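Local coordinates for protein eukaryotic peptide chain release factor GTP-binding subunit (Schizosaccharomyces pombe, PDB 1R5B) that serves as the GTP-binding subunit of a eukaryotic peptide chain release factor and belongs to the translational GTPases related to elongation factor Tu, at residues N238-V243 and S255-L260; L305-N310 and V351-K356; D25-V30 and M445-L450. All coordinates share one frame; numbering follows the deposited sequence.

Contact 1. Residues N238-V243 and S255-L260; sequences NVKDRV and SLLEYL
Glu258 holds its carboxylate over one face of the Arg242 guanidinium, toward the rim, with the two planes turned 74° apart. The salt bridge from Arg242 NH1 to Glu258 OE2 (2.9 Å) thus comes from above the guanidinium, while Arg242 NE donates to the carbonyl of Gly253. Glu258 also closes a capping box at the start of helix 256-262, in the domain of elongation factor Tu type. OG of Ser255, the N-cap, accepts from Glu258 N at 3.2 Å, and Glu258 OE1 takes a weak bond from Ser255 N. Serine suits this place because its hydroxyl is short: with chi1 at 73°, OG sits between the backbone N and the carbonyl carbon, and it donates as well to Lys240 O (2.7 Å), reached from well above that carbonyl plane.

The loop supplies acceptors for the first-turn amides, which have no earlier helical carbonyl to bind. Leu256 N donates to Asn238 O at 3.0 Å and Leu257 N to Val239 O at 2.8 Å. The amide of Asn238 ties its own loop together, with OD1 accepting from Val243 N and ND2 donating to Pro230 O. Val239 turns away from the cap to pack on helix 56-66. At the solvent margin, CD1 of Leu257 rests against CB and CG of Lys240, 3.9 Å from CG.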
loop_
_atom_site.group_PDB
_atom_site.type_symbol
_atom_site.label_atom_id
_atom_site.label_comp_id
_atom_site.label_asym_id
_atom_site.label_seq_id
_atom_site.Cartn_x
_atom_site.Cartn_y
_atom_site.Cartn_z
ATOM N N ASN A 238 14.704 14.520 9.752
ATOM C CA ASN A 238 14.503 13.524 8.707
ATOM C C ASN A 238 13.539 12.406 9.079
ATOM O O ASN A 238 13.536 11.378 8.420
ATOM C CB ASN A 238 15.836 12.936 8.219
ATOM C CG ASN A 238 15.787 12.531 6.749
ATOM O OD1 ASN A 238 15.438 13.334 5.881
ATOM N ND2 ASN A 238 16.138 11.289 6.470
ATOM N N VAL A 239 12.721 12.606 10.115
ATOM C CA VAL A 239 11.711 11.611 10.476
ATOM C C VAL A 239 10.450 11.947 9.715
ATOM O O VAL A 239 10.012 11.136 8.905
ATOM C CB VAL A 239 11.503 11.419 12.027
ATOM C CG1 VAL A 239 11.023 12.633 12.670
ATOM C CG2 VAL A 239 10.492 10.331 12.322
ATOM N N LYS A 240 9.894 13.141 9.928
ATOM C CA LYS A 240 8.705 13.596 9.209
ATOM C C LYS A 240 9.096 14.537 8.077
ATOM O O LYS A 240 8.739 14.314 6.932
ATOM C CB LYS A 240 7.729 14.320 10.144
ATOM C CG LYS A 240 6.366 14.586 9.485
ATOM C CD LYS A 240 5.614 15.731 10.109
ATOM C CE LYS A 240 4.245 15.889 9.443
ATOM N NZ LYS A 240 3.624 17.210 9.763
ATOM N N ASP A 241 9.806 15.606 8.404
ATOM C CA ASP A 241 10.278 16.544 7.391
ATOM C C ASP A 241 11.685 16.134 6.980
ATOM O O ASP A 241 12.388 15.507 7.759
ATOM C CB ASP A 241 10.291 17.978 7.939
ATOM C CG ASP A 241 8.927 18.431 8.453
ATOM O OD1 ASP A 241 8.899 19.253 9.385
ATOM O OD2 ASP A 241 7.839 18.029 7.998
ATOM N N ARG A 242 12.099 16.476 5.766
ATOM C CA ARG A 242 13.480 16.219 5.358
ATOM C C ARG A 242 14.423 17.052 6.208
ATOM O O ARG A 242 14.067 18.150 6.624
ATOM C CB ARG A 242 13.707 16.608 3.901
ATOM C CG ARG A 242 13.048 15.714 2.868
ATOM C CD ARG A 242 13.155 16.299 1.462
ATOM N NE ARG A 242 13.339 15.277 0.431
ATOM C CZ ARG A 242 12.397 14.880 -0.424
ATOM N NH1 ARG A 242 11.185 15.427 -0.417
ATOM N NH2 ARG A 242 12.675 13.935 -1.313
ATOM N N VAL A 243 15.620 16.541 6.469
ATOM C CA VAL A 243 16.692 17.381 7.000
ATOM C C VAL A 243 16.851 18.604 6.142
ATOM O O VAL A 243 16.802 18.508 4.916
ATOM C CB VAL A 243 18.092 16.739 6.964
ATOM C CG1 VAL A 243 18.641 16.599 8.378
ATOM C CG2 VAL A 243 18.123 15.430 6.179
ATOM N N SER A 255 12.402 11.817 3.806
ATOM C CA SER A 255 12.325 11.542 5.234
ATOM C C SER A 255 11.768 10.146 5.457
ATOM O O SER A 255 11.168 9.564 4.564
ATOM C CB SER A 255 11.428 12.559 5.939
ATOM O OG SER A 255 10.068 12.326 5.640
ATOM N N LEU A 256 11.960 9.614 6.654
ATOM C CA LEU A 256 11.463 8.289 6.964
ATOM C C LEU A 256 9.982 8.182 6.632
ATOM O O LEU A 256 9.596 7.309 5.867
ATOM C CB LEU A 256 11.713 7.924 8.422
ATOM C CG LEU A 256 11.131 6.584 8.856
ATOM C CD1 LEU A 256 11.629 5.478 7.944
ATOM C CD2 LEU A 256 11.500 6.297 10.295
ATOM N N LEU A 257 9.165 9.072 7.189
ATOM C CA LEU A 257 7.717 8.983 7.000
ATOM C C LEU A 257 7.315 9.171 5.537
ATOM O O LEU A 257 6.349 8.582 5.080
ATOM C CB LEU A 257 6.971 9.987 7.878
ATOM C CG LEU A 257 7.009 9.705 9.392
ATOM C CD1 LEU A 257 6.169 10.727 10.098
ATOM C CD2 LEU A 257 6.525 8.323 9.742
ATOM N N GLU A 258 8.070 9.981 4.813
ATOM C CA GLU A 258 7.801 10.219 3.410
ATOM C C GLU A 258 8.012 8.929 2.615
ATOM O O GLU A 258 7.247 8.605 1.723
ATOM C CB GLU A 258 8.741 11.307 2.913
ATOM C CG GLU A 258 8.608 11.683 1.454
ATOM C CD GLU A 258 9.603 12.755 1.054
ATOM O OE1 GLU A 258 10.146 13.446 1.951
ATOM O OE2 GLU A 258 9.841 12.899 -0.166
ATOM N N TYR A 259 9.072 8.210 2.947
ATOM C CA TYR A 259 9.371 6.925 2.339
ATOM C C TYR A 259 8.338 5.844 2.739
ATOM O O TYR A 259 7.890 5.071 1.895
ATOM C CB TYR A 259 10.786 6.477 2.726
ATOM C CG TYR A 259 11.110 5.146 2.150
ATOM C CD1 TYR A 259 11.484 5.027 0.811
ATOM C CD2 TYR A 259 10.983 3.990 2.908
ATOM C CE1 TYR A 259 11.752 3.793 0.254
ATOM C CE2 TYR A 259 11.242 2.742 2.347
ATOM C CZ TYR A 259 11.617 2.657 1.028
ATOM O OH TYR A 259 11.876 1.442 0.472
ATOM N N LEU A 260 7.989 5.784 4.021
ATOM C CA LEU A 260 6.989 4.835 4.521
ATOM C C LEU A 260 5.628 5.043 3.830
ATOM O O LEU A 260 4.889 4.093 3.588
ATOM C CB LEU A 260 6.811 5.000 6.028
ATOM C CG LEU A 260 7.427 4.002 7.026
ATOM C CD1 LEU A 260 8.668 3.340 6.507
ATOM C CD2 LEU A 260 7.683 4.701 8.378
#

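Contact 2. Residues L305-N310 and V351-K356; sequences LVMPIN and VLTSTK
Leu305 and Thr353 begin a short antiparallel pairing between strands 305-307 and 351-353, which run at 142° to one another in an all-beta domain, consistent with the barrel that follows the nucleotide-binding domain in translational GTPases.

Backbone bonds carry the contact. Leu305 and Thr353 form one hydrogen-bonded pair, with Leu305 N to Thr353 O at 2.7 Å and Thr353 N to Leu305 O at 2.8 Å. Met307 and Val351 form the other, its two N-H...O bonds both 3.1 Å long. Val306 and Leu352, between them, are a non-hydrogen-bonded pair, and here CA-H...O contacts reinforce the pairing: the CA of Leu352 lies 3.4 Å from Leu305 O, and that of Val306 approaches Val351 O. Beyond Met307 the cis peptide before Pro308 and the turn after it lead away from the partner strand.

Apolar contacts occur on both faces. Val306 and Leu352 point the same way and lie side by side, CG2 of Val306 to CD2 of Leu352 at 3.9 Å; such branched and bulky hydrocarbon side chains suit a buried face. On the other face the methyl of Thr353 meets CB of Leu305 and, at 4.0 Å, CG of Met307; the Met307 and Thr353 side chains run at a slant to each other.

The polar branch of Thr353 has its own use. With chi1 at -170°, OG1 is anti to the backbone N and is hydrogen-bonded to Phe274 O and Val359 N. Threonine suits the place because its hydroxyl meets polar backbone atoms while its methyl packs on Leu305 and Met307.

Strand 351-353 lies between 302-307 and 275-283, while 302-307 also pairs with 311-319. Val306 packs on Leu313 and Leu352 on Ile278; Met307, Pro308 and Val351 meet Cys435 of strand 433-435.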
loop_
_atom_site.group_PDB
_atom_site.type_symbol
_atom_site.label_atom_id
_atom_site.label_comp_id
_atom_site.label_asym_id
_atom_site.label_seq_id
_atom_site.Cartn_x
_atom_site.Cartn_y
_atom_site.Cartn_z
ATOM N N LEU A 305 -4.508 -16.433 -14.289
ATOM C CA LEU A 305 -5.913 -16.656 -14.618
ATOM C C LEU A 305 -6.520 -15.334 -15.010
ATOM O O LEU A 305 -6.252 -14.327 -14.380
ATOM C CB LEU A 305 -6.645 -17.235 -13.409
ATOM C CG LEU A 305 -8.087 -17.662 -13.642
ATOM C CD1 LEU A 305 -8.157 -18.845 -14.605
ATOM C CD2 LEU A 305 -8.749 -18.008 -12.328
ATOM N N VAL A 306 -7.304 -15.322 -16.075
ATOM C CA VAL A 306 -8.090 -14.149 -16.392
ATOM C C VAL A 306 -9.472 -14.368 -15.810
ATOM O O VAL A 306 -10.203 -15.247 -16.265
ATOM C CB VAL A 306 -8.228 -13.902 -17.906
ATOM C CG1 VAL A 306 -8.902 -12.550 -18.145
ATOM C CG2 VAL A 306 -6.881 -13.962 -18.612
ATOM N N MET A 307 -9.824 -13.592 -14.791
ATOM C CA MET A 307 -11.221 -13.508 -14.334
ATOM C C MET A 307 -11.917 -12.339 -15.042
ATOM O O MET A 307 -11.253 -11.374 -15.411
ATOM C CB MET A 307 -11.271 -13.352 -12.808
ATOM C CG MET A 307 -10.918 -14.635 -12.051
ATOM S SD MET A 307 -11.733 -16.092 -12.671
ATOM C CE MET A 307 -13.201 -15.959 -11.876
ATOM N N PRO A 308 -13.235 -12.386 -15.230
ATOM C CA PRO A 308 -14.137 -13.428 -14.711
ATOM C C PRO A 308 -14.347 -14.660 -15.615
ATOM O O PRO A 308 -15.152 -15.519 -15.266
ATOM C CB PRO A 308 -15.464 -12.669 -14.615
ATOM C CG PRO A 308 -15.433 -11.767 -15.829
ATOM C CD PRO A 308 -13.981 -11.352 -15.973
ATOM N N ILE A 309 -13.641 -14.740 -16.737
ATOM C CA ILE A 309 -13.876 -15.781 -17.739
ATOM C C ILE A 309 -13.221 -17.141 -17.427
ATOM O O ILE A 309 -13.495 -18.131 -18.111
ATOM C CB ILE A 309 -13.452 -15.280 -19.151
ATOM C CG1 ILE A 309 -11.976 -14.859 -19.187
ATOM C CG2 ILE A 309 -14.341 -14.120 -19.583
ATOM C CD1 ILE A 309 -11.431 -14.702 -20.588
ATOM N N ASN A 310 -12.361 -17.184 -16.415
ATOM C CA ASN A 310 -11.727 -18.422 -15.977
ATOM C C ASN A 310 -10.807 -19.052 -17.041
ATOM O O ASN A 310 -10.773 -20.276 -17.220
ATOM C CB ASN A 310 -12.809 -19.411 -15.517
ATOM C CG ASN A 310 -12.302 -20.400 -14.480
ATOM O OD1 ASN A 310 -11.414 -20.086 -13.688
ATOM N ND2 ASN A 310 -12.877 -21.612 -14.482
ATOM N N VAL A 351 -9.177 -9.160 -15.109
ATOM C CA VAL A 351 -8.104 -9.075 -14.136
ATOM C C VAL A 351 -7.239 -10.314 -14.185
ATOM O O VAL A 351 -7.753 -11.431 -14.098
ATOM C CB VAL A 351 -8.672 -8.884 -12.720
ATOM C CG1 VAL A 351 -7.554 -8.887 -11.684
ATOM C CG2 VAL A 351 -9.461 -7.591 -12.633
ATOM N N LEU A 352 -5.932 -10.113 -14.339
ATOM C CA LEU A 352 -4.993 -11.210 -14.234
ATOM C C LEU A 352 -4.876 -11.535 -12.773
ATOM O O LEU A 352 -4.833 -10.640 -11.933
ATOM C CB LEU A 352 -3.631 -10.844 -14.815
ATOM C CG LEU A 352 -3.664 -10.355 -16.263
ATOM C CD1 LEU A 352 -2.253 -10.171 -16.776
ATOM C CD2 LEU A 352 -4.446 -11.307 -17.172
ATOM N N THR A 353 -4.838 -12.813 -12.460
ATOM C CA THR A 353 -4.768 -13.221 -11.081
ATOM C C THR A 353 -4.203 -14.619 -10.892
ATOM O O THR A 353 -3.907 -15.345 -11.852
ATOM C CB THR A 353 -6.152 -13.083 -10.440
ATOM O OG1 THR A 353 -6.040 -13.270 -9.024
ATOM C CG2 THR A 353 -7.087 -14.176 -10.894
ATOM N N SER A 354 -4.003 -14.962 -9.629
ATOM C CA SER A 354 -3.534 -16.277 -9.226
ATOM C C SER A 354 -4.483 -17.369 -9.665
ATOM O O SER A 354 -5.692 -17.226 -9.538
ATOM C CB SER A 354 -3.439 -16.311 -7.705
ATOM O OG SER A 354 -2.983 -17.565 -7.239
ATOM N N THR A 355 -3.932 -18.478 -10.141
ATOM C CA THR A 355 -4.748 -19.648 -10.453
ATOM C C THR A 355 -5.207 -20.377 -9.198
ATOM O O THR A 355 -6.244 -21.023 -9.231
ATOM C CB THR A 355 -4.007 -20.638 -11.353
ATOM O OG1 THR A 355 -2.811 -21.075 -10.699
ATOM C CG2 THR A 355 -3.543 -19.973 -12.637
ATOM N N LYS A 356 -4.450 -20.283 -8.106
ATOM C CA LYS A 356 -4.828 -20.952 -6.854
ATOM C C LYS A 356 -5.902 -20.192 -6.073
ATOM O O LYS A 356 -6.909 -20.777 -5.691
ATOM C CB LYS A 356 -3.611 -21.156 -5.951
ATOM C CG LYS A 356 -2.495 -21.990 -6.571
ATOM C CD LYS A 356 -2.446 -23.390 -5.971
ATOM C CE LYS A 356 -1.713 -24.376 -6.866
ATOM N NZ LYS A 356 -1.988 -25.803 -6.448
#

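Contact 3. Residues D25-V30 and M445-L450; sequences DLQNEV and MGRFTL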
loop_
_atom_site.group_PDB
_atom_site.type_symbol
_atom_site.label_atom_id
_atom_site.label_comp_id
_atom_site.label_asym_id
_atom_site.label_seq_id
_atom_site.Cartn_x
_atom_site.Cartn_y
_atom_site.Cartn_z
ATOM N N ASP A 25 -8.293 5.480 -15.720
ATOM C CA ASP A 25 -8.745 4.710 -14.547
ATOM C C ASP A 25 -10.061 5.245 -14.001
ATOM O O ASP A 25 -10.481 6.355 -14.325
ATOM C CB ASP A 25 -7.713 4.805 -13.398
ATOM C CG ASP A 25 -6.705 3.678 -13.406
ATOM O OD1 ASP A 25 -6.256 3.292 -12.307
ATOM O OD2 ASP A 25 -6.289 3.125 -14.445
ATOM N N LEU A 26 -10.686 4.474 -13.124
ATOM C CA LEU A 26 -11.836 4.980 -12.390
ATOM C C LEU A 26 -11.395 6.092 -11.441
ATOM O O LEU A 26 -12.147 7.036 -11.194
ATOM C CB LEU A 26 -12.578 3.853 -11.656
ATOM C CG LEU A 26 -12.255 3.370 -10.236
ATOM C CD1 LEU A 26 -10.768 2.958 -10.022
ATOM C CD2 LEU A 26 -12.691 4.373 -9.174
ATOM N N GLN A 27 -10.164 5.975 -10.939
ATOM C CA GLN A 27 -9.577 6.951 -10.028
ATOM C C GLN A 27 -9.389 8.283 -10.707
ATOM O O GLN A 27 -9.832 9.303 -10.205
ATOM C CB GLN A 27 -8.206 6.474 -9.552
ATOM C CG GLN A 27 -8.227 5.194 -8.772
ATOM C CD GLN A 27 -8.981 5.330 -7.465
ATOM O OE1 GLN A 27 -10.207 5.281 -7.452
ATOM N NE2 GLN A 27 -8.253 5.524 -6.368
ATOM N N ASN A 28 -8.728 8.255 -11.860
ATOM C CA ASN A 28 -8.470 9.456 -12.648
ATOM C C ASN A 28 -9.741 10.298 -12.882
ATOM O O ASN A 28 -9.650 11.506 -13.129
ATOM C CB ASN A 28 -7.819 9.082 -13.993
ATOM C CG ASN A 28 -6.501 8.316 -13.832
ATOM O OD1 ASN A 28 -6.094 7.570 -14.723
ATOM N ND2 ASN A 28 -5.839 8.498 -12.691
ATOM N N GLU A 29 -10.912 9.658 -12.792
ATOM C CA GLU A 29 -12.206 10.337 -12.885
ATOM C C GLU A 29 -12.827 10.583 -11.490
ATOM O O GLU A 29 -13.965 10.178 -11.243
ATOM C CB GLU A 29 -13.180 9.527 -13.775
ATOM C CG GLU A 29 -12.580 8.917 -15.050
ATOM C CD GLU A 29 -12.773 9.774 -16.297
ATOM O OE1 GLU A 29 -13.842 9.669 -16.937
ATOM O OE2 GLU A 29 -11.849 10.544 -16.656
ATOM N N VAL A 30 -12.078 11.227 -10.583
ATOM C CA VAL A 30 -12.623 11.722 -9.297
ATOM C C VAL A 30 -11.974 13.058 -8.847
ATOM O O VAL A 30 -10.803 13.318 -9.155
ATOM C CB VAL A 30 -12.510 10.670 -8.125
ATOM C CG1 VAL A 30 -13.213 9.368 -8.445
ATOM C CG2 VAL A 30 -11.057 10.397 -7.738
ATOM N N MET A 445 -9.366 -2.341 -5.882
ATOM C CA MET A 445 -10.302 -3.364 -6.348
ATOM C C MET A 445 -11.726 -3.162 -5.802
ATOM O O MET A 445 -12.669 -3.808 -6.270
ATOM C CB MET A 445 -9.807 -4.770 -5.980
ATOM C CG MET A 445 -8.447 -5.154 -6.577
ATOM S SD MET A 445 -8.185 -4.684 -8.253
ATOM C CE MET A 445 -9.231 -5.743 -8.997
ATOM N N GLY A 446 -11.873 -2.278 -4.816
ATOM C CA GLY A 446 -13.175 -1.959 -4.249
ATOM C C GLY A 446 -13.622 -0.507 -4.374
ATOM O O GLY A 446 -14.656 -0.152 -3.838
ATOM N N ARG A 447 -12.865 0.324 -5.088
ATOM C CA ARG A 447 -13.174 1.749 -5.217
ATOM C C ARG A 447 -13.779 2.063 -6.591
ATOM O O ARG A 447 -13.184 1.712 -7.601
ATOM C CB ARG A 447 -11.886 2.552 -5.019
ATOM C CG ARG A 447 -12.009 4.042 -5.257
ATOM C CD ARG A 447 -10.926 4.866 -4.553
ATOM N NE ARG A 447 -10.873 6.259 -5.001
ATOM C CZ ARG A 447 -10.039 7.182 -4.512
ATOM N NH1 ARG A 447 -9.183 6.874 -3.543
ATOM N NH2 ARG A 447 -10.071 8.424 -4.980
ATOM N N PHE A 448 -14.932 2.750 -6.632
ATOM C CA PHE A 448 -15.637 3.008 -7.903
ATOM C C PHE A 448 -16.329 4.382 -8.089
ATOM O O PHE A 448 -16.742 5.032 -7.125
ATOM C CB PHE A 448 -16.628 1.883 -8.185
ATOM C CG PHE A 448 -17.667 1.692 -7.133
ATOM C CD1 PHE A 448 -18.856 2.418 -7.186
ATOM C CD2 PHE A 448 -17.504 0.743 -6.131
ATOM C CE1 PHE A 448 -19.843 2.222 -6.243
ATOM C CE2 PHE A 448 -18.496 0.541 -5.179
ATOM C CZ PHE A 448 -19.667 1.287 -5.240
ATOM N N THR A 449 -16.434 4.806 -9.353
ATOM C CA THR A 449 -17.153 6.026 -9.734
ATOM C C THR A 449 -18.241 5.759 -10.802
ATOM O O THR A 449 -18.022 5.005 -11.754
ATOM C CB THR A 449 -16.164 7.128 -10.232
ATOM O OG1 THR A 449 -16.052 7.105 -11.662
ATOM C CG2 THR A 449 -14.747 6.872 -9.771
ATOM N N LEU A 450 -19.400 6.404 -10.642
ATOM C CA LEU A 450 -20.558 6.225 -11.535
ATOM C C LEU A 450 -20.659 7.361 -12.558
ATOM O O LEU A 450 -20.389 8.515 -12.239
ATOM C CB LEU A 450 -21.848 6.122 -10.712
ATOM C CG LEU A 450 -22.119 4.747 -10.081
ATOM C CD1 LEU A 450 -20.864 4.061 -9.564
ATOM C CD2 LEU A 450 -23.122 4.867 -8.959
#
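Leu26 and Thr449 bring the two backbones nearest, with CA atoms 6.0 Å apart, where residues 26-28, helical in phi and psi but lacking regular helix bonds, lie against strand 447-450. Side chains meet each other and the facing backbone carbonyls.

Thr449 turns its methyl CG2 to CD2 of Leu26 and CG1 of Val30; the modelled spacings are very short and their exact values doubtful. Threonine, small and branched at CB, offers a methyl to both aliphatic side chains. Leu26 also turns CD2 toward the backbone of Arg447 and Phe448.

Arg447 reaches toward the loop, CG anti to the backbone N (chi1 174°) and the chain straight as far as NE, which brings its flat end beside Gln27 and Val30. The Gln27 amide crosses the guanidinium at 79°, with NE2 over one face but offset toward the rim. There N-H donors of both groups face each other, and Gln27 OE1 meets Arg447 NE at too poor an angle for a hydrogen bond, which leaves the way the amide is turned doubtful. CG2 of Val30 occupies the guanidinium edge, 3.5 Å from NH2 of Arg447. Arginine fits because its long aliphatic stem spans the gap to the loop, while its planar cationic head makes a cation-pi contact with Tyr39. Glu29 bends its carboxylate away to a salt bridge with Arg451.

Strand 447-451 runs between 385-387 and 457-466 in the sheet of the eEF1A-like C-terminal domain. The loop, which leads to helix 35-38, lies against this sheet: Leu26 touches His387 and bonds His389 through its backbone, and Val30 reaches Val459 of strand 457-466.

How the contacts relate
Contact 3 joins parts near the two ends of the modelled chain, and both other contacts are nested within the loop it closes. Contact 1 lies in the GTP-binding domain and contact 2 in the following beta domain; their centres are 38 Å apart, on opposite sides of the chain's centre. Contacts 2 and 3 touch, Val351 CG2 packing 4.1 Å from Met445 CE, so the beta domain meets the C-terminal one there. Contact 1 stays about 16 Å from contact 3 at the nearest atoms. It is also the one beside helix 56-66, whose start belongs to a sequence resembling a P-loop, as expected for a nucleotide site in this family.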